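Polysaccharide deacetylase (Bacillus anthracis, PDB 2J13) probably removes acetyl groups from sugars of bacterial cell-wall peptidoglycan, as a zinc-containing carbohydrate esterase of family 4. Local coordinates at residues 59-64 with 75-80. Numbering follows the deposited sequence.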
loop_
_atom_site.group_PDB
_atom_site.type_symbol
_atom_site.label_atom_id
_atom_site.label_comp_id
_atom_site.label_asym_id
_atom_site.label_seq_id
_atom_site.Cartn_x
_atom_site.Cartn_y
_atom_site.Cartn_z
ATOM N N LEU A 59 5.256 -3.257 6.485
ATOM C CA LEU A 59 5.267 -1.818 6.447
ATOM C C LEU A 59 4.868 -1.306 5.056
ATOM O O LEU A 59 5.405 -1.767 4.028
ATOM C CB LEU A 59 6.667 -1.347 6.839
ATOM C CG LEU A 59 6.938 0.134 6.906
ATOM C CD1 LEU A 59 6.019 0.770 7.926
ATOM C CD2 LEU A 59 8.405 0.456 7.227
ATOM N N THR A 60 3.961 -0.329 5.034
ATOM C CA THR A 60 3.552 0.312 3.796
ATOM C C THR A 60 3.406 1.806 4.014
ATOM O O THR A 60 3.221 2.254 5.148
ATOM C CB THR A 60 2.224 -0.246 3.261
ATOM O OG1 THR A 60 1.137 0.182 4.098
ATOM C CG2 THR A 60 2.259 -1.761 3.140
ATOM N N PHE A 61 3.521 2.540 2.915
ATOM C CA PHE A 61 3.357 4.001 2.865
ATOM C C PHE A 61 2.511 4.322 1.641
ATOM O O PHE A 61 2.616 3.637 0.617
ATOM C CB PHE A 61 4.696 4.727 2.722
ATOM C CG PHE A 61 5.646 4.507 3.870
ATOM C CD1 PHE A 61 6.473 3.423 3.891
ATOM C CD2 PHE A 61 5.720 5.415 4.915
ATOM C CE1 PHE A 61 7.370 3.233 4.968
ATOM C CE2 PHE A 61 6.597 5.207 5.956
ATOM C CZ PHE A 61 7.366 4.091 5.983
ATOM N N ASP A 62 1.718 5.399 1.737
ATOM C CA ASP A 62 1.030 5.954 0.567
ATOM C C ASP A 62 1.680 7.283 0.172
ATOM O O ASP A 62 1.956 8.146 1.022
ATOM C CB ASP A 62 -0.462 6.161 0.826
ATOM C CG ASP A 62 -1.203 4.885 1.051
ATOM O OD1 ASP A 62 -0.606 3.807 0.850
ATOM O OD2 ASP A 62 -2.383 4.950 1.527
ATOM N N ASN A 63 1.907 7.446 -1.128
ATOM C CA ASN A 63 2.666 8.532 -1.671
ATOM C C ASN A 63 1.898 9.225 -2.769
ATOM O O ASN A 63 2.107 8.992 -3.942
ATOM C CB ASN A 63 3.991 8.024 -2.194
ATOM C CG ASN A 63 4.801 7.374 -1.127
ATOM O OD1 ASN A 63 5.764 7.952 -0.653
ATOM N ND2 ASN A 63 4.416 6.174 -0.725
ATOM N N GLY A 64 0.948 10.038 -2.335
ATOM C CA GLY A 64 0.247 10.955 -3.216
ATOM C C GLY A 64 0.751 12.376 -3.070
ATOM O O GLY A 64 0.390 13.232 -3.869
ATOM N N ASP A 75 16.269 6.298 3.861
ATOM C CA ASP A 75 17.586 6.121 4.534
ATOM C C ASP A 75 17.454 5.170 5.749
ATOM O O ASP A 75 18.304 4.300 5.977
ATOM C CB ASP A 75 18.137 7.466 4.989
ATOM C CG ASP A 75 18.595 8.366 3.842
ATOM O OD1 ASP A 75 18.834 7.879 2.722
ATOM O OD2 ASP A 75 18.748 9.591 4.088
ATOM N N VAL A 76 16.422 5.384 6.566
ATOM C CA VAL A 76 16.149 4.514 7.702
ATOM C C VAL A 76 15.921 3.065 7.240
ATOM O O VAL A 76 16.491 2.133 7.769
ATOM C CB VAL A 76 14.966 4.998 8.549
ATOM C CG1 VAL A 76 14.590 3.957 9.570
ATOM C CG2 VAL A 76 15.263 6.344 9.218
ATOM N N LEU A 77 15.072 2.855 6.238
ATOM C CA LEU A 77 14.775 1.498 5.785
ATOM C C LEU A 77 16.018 0.761 5.270
ATOM O O LEU A 77 16.165 -0.449 5.468
ATOM C CB LEU A 77 13.689 1.549 4.681
ATOM C CG LEU A 77 12.330 2.071 5.155
ATOM C CD1 LEU A 77 11.380 2.224 3.902
ATOM C CD2 LEU A 77 11.743 1.152 6.195
ATOM N N LYS A 78 16.910 1.512 4.632
ATOM C CA LYS A 78 18.152 0.977 4.116
ATOM C C LYS A 78 19.092 0.579 5.270
ATOM O O LYS A 78 19.664 -0.485 5.231
ATOM C CB LYS A 78 18.808 2.031 3.228
ATOM C CG LYS A 78 20.112 1.621 2.533
ATOM C CD LYS A 78 20.673 2.839 1.829
ATOM C CE LYS A 78 21.024 2.589 0.380
ATOM N NZ LYS A 78 20.918 3.852 -0.460
ATOM N N GLU A 79 19.184 1.442 6.278
ATOM C CA GLU A 79 20.025 1.209 7.456
ATOM C C GLU A 79 19.575 -0.020 8.218
ATOM O O GLU A 79 20.403 -0.832 8.668
ATOM C CB GLU A 79 19.971 2.414 8.390
ATOM C CG GLU A 79 20.766 3.617 7.902
ATOM C CD GLU A 79 20.960 4.692 8.964
ATOM O OE1 GLU A 79 20.691 4.435 10.167
ATOM O OE2 GLU A 79 21.388 5.812 8.587
ATOM N N LYS A 80 18.263 -0.144 8.377
ATOM C CA LYS A 80 17.664 -1.186 9.161
ATOM C C LYS A 80 17.359 -2.445 8.372
ATOM O O LYS A 80 16.899 -3.422 8.950
ATOM C CB LYS A 80 16.364 -0.675 9.798
ATOM C CG LYS A 80 16.524 0.539 10.679
ATOM C CD LYS A 80 17.329 0.250 11.905
ATOM C CE LYS A 80 17.364 1.461 12.794
ATOM N NZ LYS A 80 18.084 1.140 14.052
#
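Leu77 reaches out of the helix and meets two strand residues, Leu59 and Phe61, with a different methyl for each. Its CD2 faces CD2 of Leu59, methyl against methyl, the two side chains slanting past one another; the 3.6 Å between these atoms holds for one of two modelled conformers of Leu59 and is to be read with that reserve. CD1 of Leu77 approaches CE1 of Phe61 obliquely at the looser distance of 4.3 Å. A forked leucine suits this place because one residue can serve two neighbours at once. The CB of Leu59 points to the helix, and in this conformer chi1 (-179°) sets CG and its two methyls anti to the backbone N. In Leu77, CG is anti to the carbonyl carbon (chi1 -65°) and CD1 continues the chain toward Phe61 (chi2 174°), leaving CD2 to turn to Leu59. The CA atoms of the two leucines lie 10.1 Å apart, a distance filled by side chains alone.

Strand 56-63, helix 70-80 and strand 84-88 form a beta-alpha-beta unit with parallel strands, in the NodB homology region of this family 4 esterase, and the contact packs the helix on the first strand. Leu59 and Phe61, two apart, send their side chains to the helix side, as the alternation of a strand requires. A flat aromatic ring suits the buried position of Phe61, whose side chain lies about 9 Å from a bound zinc ion.

Further out, backbone bonds from Leu59 and Phe61 to strand 84-88 fix the platform. Phe86 on that strand lays its ring nearly parallel to that of Phe61 and also touches Leu77. Val82 packs on both leucines, and Leu221 of helix 217-230 meets Leu59.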